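Endoglucanase, family GH5 (Zobellia galactanivorans, PDB 6GL2) hydrolyses hemicelluloses such as mixed-linked glucan, probably by endo-acting cleavage of beta-glucosidic bonds in the manner of family GH5 enzymes. Local coordinates at residues V215-Y229 and F263-G277. Numbering follows the deposited sequence.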
loop_
_atom_site.group_PDB
_atom_site.type_symbol
_atom_site.label_atom_id
_atom_site.label_comp_id
_atom_site.label_asym_id
_atom_site.label_seq_id
_atom_site.Cartn_x
_atom_site.Cartn_y
_atom_site.Cartn_z
ATOM N N VAL A 215 10.130 11.702 7.562
ATOM C CA VAL A 215 9.015 12.297 6.833
ATOM C C VAL A 215 9.517 13.577 6.145
ATOM O O VAL A 215 10.027 14.516 6.814
ATOM C CB VAL A 215 7.850 12.693 7.769
ATOM C CG1 VAL A 215 6.755 13.428 7.020
ATOM C CG2 VAL A 215 7.288 11.450 8.436
ATOM N N PRO A 216 9.478 13.666 4.814
ATOM C CA PRO A 216 9.944 14.833 4.112
ATOM C C PRO A 216 9.327 16.102 4.640
ATOM O O PRO A 216 8.105 16.226 4.777
ATOM C CB PRO A 216 9.526 14.569 2.653
ATOM C CG PRO A 216 9.510 13.093 2.561
ATOM C CD PRO A 216 9.004 12.601 3.875
ATOM N N ASN A 217 10.227 16.996 5.065
ATOM C CA ASN A 217 9.832 18.328 5.529
ATOM C C ASN A 217 9.019 18.359 6.806
ATOM O O ASN A 217 8.395 19.392 7.130
ATOM C CB ASN A 217 9.125 19.083 4.430
ATOM C CG ASN A 217 9.798 18.917 3.088
ATOM O OD1 ASN A 217 10.967 19.152 2.963
ATOM N ND2 ASN A 217 9.019 18.555 2.052
ATOM N N GLY A 218 8.909 17.235 7.493
ATOM C CA GLY A 218 7.933 17.134 8.548
ATOM C C GLY A 218 6.468 17.313 8.166
ATOM O O GLY A 218 5.584 17.589 8.971
ATOM N N ASP A 219 6.197 17.099 6.867
ATOM C CA ASP A 219 4.899 17.339 6.257
ATOM C C ASP A 219 3.782 16.759 7.103
ATOM O O ASP A 219 3.725 15.556 7.367
ATOM C CB ASP A 219 4.925 16.712 4.872
ATOM C CG ASP A 219 3.704 17.023 4.024
ATOM O OD1 ASP A 219 2.551 16.846 4.440
ATOM O OD2 ASP A 219 3.962 17.518 2.852
ATOM N N LYS A 220 2.879 17.627 7.562
ATOM C CA LYS A 220 1.907 17.214 8.492
ATOM C C LYS A 220 0.816 16.321 7.908
ATOM O O LYS A 220 0.107 15.713 8.630
ATOM C CB LYS A 220 1.267 18.428 9.158
ATOM C CG LYS A 220 0.314 19.174 8.305
ATOM C CD LYS A 220 -0.363 20.333 9.097
ATOM C CE LYS A 220 -1.053 21.311 8.170
ATOM N NZ LYS A 220 -2.223 20.738 7.429
ATOM N N ASN A 221 0.736 16.261 6.580
ATOM C CA ASN A 221 -0.234 15.409 5.871
ATOM C C ASN A 221 0.378 14.142 5.329
ATOM O O ASN A 221 -0.287 13.477 4.489
ATOM C CB ASN A 221 -0.955 16.247 4.833
ATOM C CG ASN A 221 -1.945 17.202 5.494
ATOM O OD1 ASN A 221 -2.802 16.786 6.257
ATOM N ND2 ASN A 221 -1.815 18.465 5.154
ATOM N N VAL A 222 1.472 13.709 5.881
ATOM C CA VAL A 222 2.071 12.427 5.608
ATOM C C VAL A 222 1.666 11.423 6.600
ATOM O O VAL A 222 1.674 11.665 7.850
ATOM C CB VAL A 222 3.584 12.510 5.507
ATOM C CG1 VAL A 222 4.192 11.069 5.564
ATOM C CG2 VAL A 222 3.946 13.181 4.150
ATOM N N ILE A 223 1.162 10.268 6.163
ATOM C CA ILE A 223 0.831 9.037 6.881
ATOM C C ILE A 223 1.911 7.991 6.671
ATOM O O ILE A 223 2.466 7.889 5.576
ATOM C CB ILE A 223 -0.542 8.500 6.372
ATOM C CG1 ILE A 223 -1.667 9.519 6.542
ATOM C CG2 ILE A 223 -0.901 7.138 6.881
ATOM C CD1 ILE A 223 -2.923 9.187 5.695
ATOM N N VAL A 224 2.239 7.209 7.721
ATOM C CA VAL A 224 3.232 6.181 7.569
ATOM C C VAL A 224 2.584 4.960 6.944
ATOM O O VAL A 224 1.488 4.548 7.217
ATOM C CB VAL A 224 3.742 5.789 8.963
ATOM C CG1 VAL A 224 4.705 4.609 8.904
ATOM C CG2 VAL A 224 4.389 7.027 9.643
ATOM N N SER A 225 3.306 4.369 5.989
ATOM C CA SER A 225 2.975 3.082 5.342
ATOM C C SER A 225 3.948 1.984 5.755
ATOM O O SER A 225 5.175 2.135 5.548
ATOM C CB SER A 225 3.041 3.236 3.784
ATOM O OG SER A 225 2.805 1.983 3.207
ATOM N N VAL A 226 3.456 0.897 6.304
ATOM C CA VAL A 226 4.227 -0.311 6.560
ATOM C C VAL A 226 3.397 -1.478 6.111
ATOM O O VAL A 226 2.149 -1.375 5.985
ATOM C CB VAL A 226 4.667 -0.484 8.037
ATOM C CG1 VAL A 226 5.711 0.582 8.379
ATOM C CG2 VAL A 226 3.477 -0.459 8.955
ATOM N N HIS A 227 4.060 -2.566 5.798
ATOM C CA HIS A 227 3.448 -3.823 5.482
ATOM C C HIS A 227 3.964 -4.832 6.493
ATOM O O HIS A 227 5.181 -4.891 6.736
ATOM C CB HIS A 227 3.827 -4.268 4.080
ATOM C CG HIS A 227 3.434 -3.284 2.973
ATOM N ND1 HIS A 227 3.826 -3.444 1.697
ATOM C CD2 HIS A 227 2.648 -2.208 3.033
ATOM C CE1 HIS A 227 3.304 -2.397 0.977
ATOM N NE2 HIS A 227 2.573 -1.687 1.747
ATOM N N SER A 228 3.129 -5.714 6.993
ATOM C CA SER A 228 3.558 -6.743 7.986
ATOM C C SER A 228 2.725 -7.997 7.862
ATOM O O SER A 228 1.613 -8.053 8.375
ATOM C CB SER A 228 3.438 -6.177 9.356
ATOM O OG SER A 228 4.116 -7.196 10.206
ATOM N N TYR A 229 3.255 -8.923 7.106
ATOM C CA TYR A 229 2.632 -10.203 6.926
ATOM C C TYR A 229 2.978 -11.159 8.116
ATOM O O TYR A 229 3.647 -12.137 7.948
ATOM C CB TYR A 229 2.998 -10.837 5.641
ATOM C CG TYR A 229 2.500 -10.156 4.345
ATOM C CD1 TYR A 229 3.169 -9.064 3.815
ATOM C CD2 TYR A 229 1.331 -10.563 3.732
ATOM C CE1 TYR A 229 2.743 -8.504 2.633
ATOM C CE2 TYR A 229 0.897 -9.973 2.554
ATOM C CZ TYR A 229 1.580 -8.970 2.042
ATOM O OH TYR A 229 1.105 -8.458 0.822
ATOM N N PHE A 263 5.593 5.017 15.784
ATOM C CA PHE A 263 4.953 6.004 14.916
ATOM C C PHE A 263 3.853 6.813 15.590
ATOM O O PHE A 263 3.805 8.012 15.409
ATOM C CB PHE A 263 4.442 5.352 13.635
ATOM C CG PHE A 263 5.550 4.711 12.821
ATOM C CD1 PHE A 263 6.539 5.503 12.314
ATOM C CD2 PHE A 263 5.571 3.366 12.480
ATOM C CE1 PHE A 263 7.531 4.932 11.538
ATOM C CE2 PHE A 263 6.563 2.813 11.645
ATOM C CZ PHE A 263 7.547 3.618 11.211
ATOM N N ILE A 264 2.926 6.125 16.190
ATOM C CA ILE A 264 1.772 6.763 16.760
ATOM C C ILE A 264 2.106 7.553 18.050
ATOM O O ILE A 264 1.696 8.721 18.187
ATOM C CB ILE A 264 0.624 5.756 17.056
ATOM C CG1 ILE A 264 0.181 5.046 15.723
ATOM C CG2 ILE A 264 -0.544 6.484 17.796
ATOM C CD1 ILE A 264 -0.772 3.916 15.822
ATOM N N VAL A 265 2.812 6.892 18.940
ATOM C CA VAL A 265 3.158 7.514 20.272
ATOM C C VAL A 265 4.392 8.399 20.070
ATOM O O VAL A 265 4.289 9.628 20.165
ATOM C CB VAL A 265 3.332 6.435 21.339
ATOM C CG1 VAL A 265 3.845 7.061 22.664
ATOM C CG2 VAL A 265 2.086 5.613 21.514
ATOM N N GLU A 266 5.536 7.851 19.767
ATOM C CA GLU A 266 6.721 8.692 19.705
ATOM C C GLU A 266 6.668 9.776 18.611
ATOM O O GLU A 266 7.054 10.922 18.833
ATOM C CB GLU A 266 7.979 7.842 19.588
ATOM C CG GLU A 266 9.288 8.612 19.412
ATOM C CD GLU A 266 10.387 7.792 18.730
ATOM O OE1 GLU A 266 10.702 6.683 19.281
ATOM O OE2 GLU A 266 10.890 8.255 17.634
ATOM N N ASP A 267 6.211 9.426 17.391
ATOM C CA ASP A 267 6.332 10.324 16.226
ATOM C C ASP A 267 5.055 11.146 15.968
ATOM O O ASP A 267 5.063 12.035 15.091
ATOM C CB ASP A 267 6.656 9.535 14.954
ATOM C CG ASP A 267 8.083 8.840 14.909
ATOM O OD1 ASP A 267 8.968 9.116 15.711
ATOM O OD2 ASP A 267 8.309 8.019 13.979
ATOM N N ASN A 268 3.965 10.891 16.677
ATOM C CA ASN A 268 2.660 11.494 16.421
ATOM C C ASN A 268 2.195 11.417 14.966
ATOM O O ASN A 268 1.863 12.444 14.355
ATOM C CB ASN A 268 2.641 12.969 16.919
ATOM C CG ASN A 268 1.223 13.556 16.897
ATOM O OD1 ASN A 268 1.046 14.793 16.768
ATOM N ND2 ASN A 268 0.194 12.692 16.958
ATOM N N ARG A 269 2.349 10.189 14.451
ATOM C CA ARG A 269 1.949 9.900 13.074
ATOM C C ARG A 269 0.900 8.825 13.049
ATOM O O ARG A 269 0.919 7.890 13.828
ATOM C CB ARG A 269 3.112 9.434 12.278
ATOM C CG ARG A 269 4.197 10.424 12.063
ATOM C CD ARG A 269 3.820 11.402 10.969
ATOM N NE ARG A 269 4.696 12.554 10.891
ATOM C CZ ARG A 269 4.449 13.603 10.142
ATOM N NH1 ARG A 269 3.448 13.601 9.254
ATOM N NH2 ARG A 269 5.282 14.625 10.201
ATOM N N ALA A 270 0.049 8.829 12.020
ATOM C CA ALA A 270 -0.913 7.759 11.801
ATOM C C ALA A 270 -0.278 6.726 10.838
ATOM O O ALA A 270 0.647 7.066 10.136
ATOM C CB ALA A 270 -2.189 8.365 11.163
ATOM N N VAL A 271 -0.770 5.511 10.949
ATOM C CA VAL A 271 -0.252 4.366 10.236
ATOM C C VAL A 271 -1.345 3.674 9.462
ATOM O O VAL A 271 -2.398 3.289 9.968
ATOM C CB VAL A 271 0.418 3.375 11.198
ATOM C CG1 VAL A 271 1.068 2.200 10.433
ATOM C CG2 VAL A 271 1.520 4.123 12.025
ATOM N N VAL A 272 -0.972 3.360 8.182
ATOM C CA VAL A 272 -1.804 2.424 7.313
ATOM C C VAL A 272 -0.977 1.185 7.047
ATOM O O VAL A 272 0.148 1.277 6.564
ATOM C CB VAL A 272 -2.191 3.151 6.039
ATOM C CG1 VAL A 272 -2.887 2.156 5.112
ATOM C CG2 VAL A 272 -3.136 4.282 6.280
ATOM N N MET A 273 -1.514 0.060 7.471
ATOM C CA MET A 273 -0.956 -1.243 7.190
ATOM C C MET A 273 -1.430 -1.647 5.803
ATOM O O MET A 273 -2.437 -2.272 5.620
ATOM C CB MET A 273 -1.413 -2.290 8.188
ATOM C CG MET A 273 -0.660 -3.581 8.066
ATOM S SD MET A 273 1.025 -3.538 8.624
ATOM C CE MET A 273 0.828 -3.522 10.386
ATOM N N GLY A 274 -0.687 -1.157 4.814
ATOM C CA GLY A 274 -1.197 -1.128 3.430
ATOM C C GLY A 274 -1.167 -2.500 2.783
ATOM O O GLY A 274 -1.900 -2.703 1.782
ATOM N N GLU A 275 -0.482 -3.471 3.374
ATOM C CA GLU A 275 -0.615 -4.855 3.044
ATOM C C GLU A 275 -0.403 -5.701 4.272
ATOM O O GLU A 275 0.482 -5.418 5.108
ATOM C CB GLU A 275 0.438 -5.372 2.020
ATOM C CG GLU A 275 0.390 -4.618 0.702
ATOM C CD GLU A 275 1.468 -5.072 -0.266
ATOM O OE1 GLU A 275 2.114 -6.113 -0.080
ATOM O OE2 GLU A 275 1.649 -4.339 -1.309
ATOM N N TRP A 276 -1.161 -6.793 4.336
ATOM C CA TRP A 276 -1.011 -7.913 5.273
ATOM C C TRP A 276 -1.924 -8.997 4.770
ATOM O O TRP A 276 -2.664 -8.795 3.787
ATOM C CB TRP A 276 -1.400 -7.503 6.711
ATOM C CG TRP A 276 -2.833 -7.209 6.839
ATOM C CD1 TRP A 276 -3.505 -6.062 6.425
ATOM C CD2 TRP A 276 -3.850 -8.078 7.339
ATOM N NE1 TRP A 276 -4.842 -6.187 6.657
ATOM C CE2 TRP A 276 -5.107 -7.383 7.229
ATOM C CE3 TRP A 276 -3.827 -9.286 7.986
ATOM C CZ2 TRP A 276 -6.309 -7.936 7.712
ATOM C CZ3 TRP A 276 -5.023 -9.875 8.435
ATOM C CH2 TRP A 276 -6.242 -9.174 8.346
ATOM N N GLY A 277 -1.891 -10.168 5.412
ATOM C CA GLY A 277 -2.758 -11.271 5.140
ATOM C C GLY A 277 -2.030 -12.574 5.146
ATOM O O GLY A 277 -0.867 -12.606 5.578
HETATM O O HOH W 1 0.444 11.032 10.211
#
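Val224 and Val272 mark the pairing of the sixth and seventh strands of a TIM barrel, linked through helix 246-266 in a beta-alpha-beta crossover. The axes of strands 222-227 and 271-276 run parallel to within 34°. Val272 N donates almost straight to Val224 O (2.9 Å); Val224 N and Gly274 N continue the pattern with Ala270 O and Val226 O. On the helix-facing side, Val224 CG1 sits over the centre of the Phe263 ring, 3.6 Å from its centroid, a CH-pi contact, while Val226 CG1 approaches the same ring obliquely.

Before the strands, Arg269 holds the turn 219-222. Its chain bends about CB-CG (chi2 -79°), steering the guanidinium past Val222 to backbone carbonyls: NH1 donates to Asp219 O at 2.7 Å and to Val222 O at 3.0 Å, and NH2 weakly to Gly218 O. Asp219 O is gripped from opposite faces of its plane, by Arg269 NH1 and by Val222 N. Val215 CG1 lies 3.6 Å above the guanidinium plane, near its rim. A leucine in place of Arg269 would probably leave the Asp219 carbonyl with only Val222 N of these two donors and loosen the turn. A water joins Val222 O to Ala270 N.

At the strands' C-terminal ends, where the family places its active site, Glu275 stands at the position of the GH5 nucleophile, consistent with that role. Its CG lies over the face of His227, 3.7 Å from the ring centroid, and its carboxylate stacks within 19° of the ring plane. His227 ND1 is hydrogen-bonded to Glu152, and Glu275 OE2 forms a salt bridge with Arg63. The other oxygen, OE1, accepts from Tyr229 OH at 2.7 Å, on its anti side and out of the carboxylate plane.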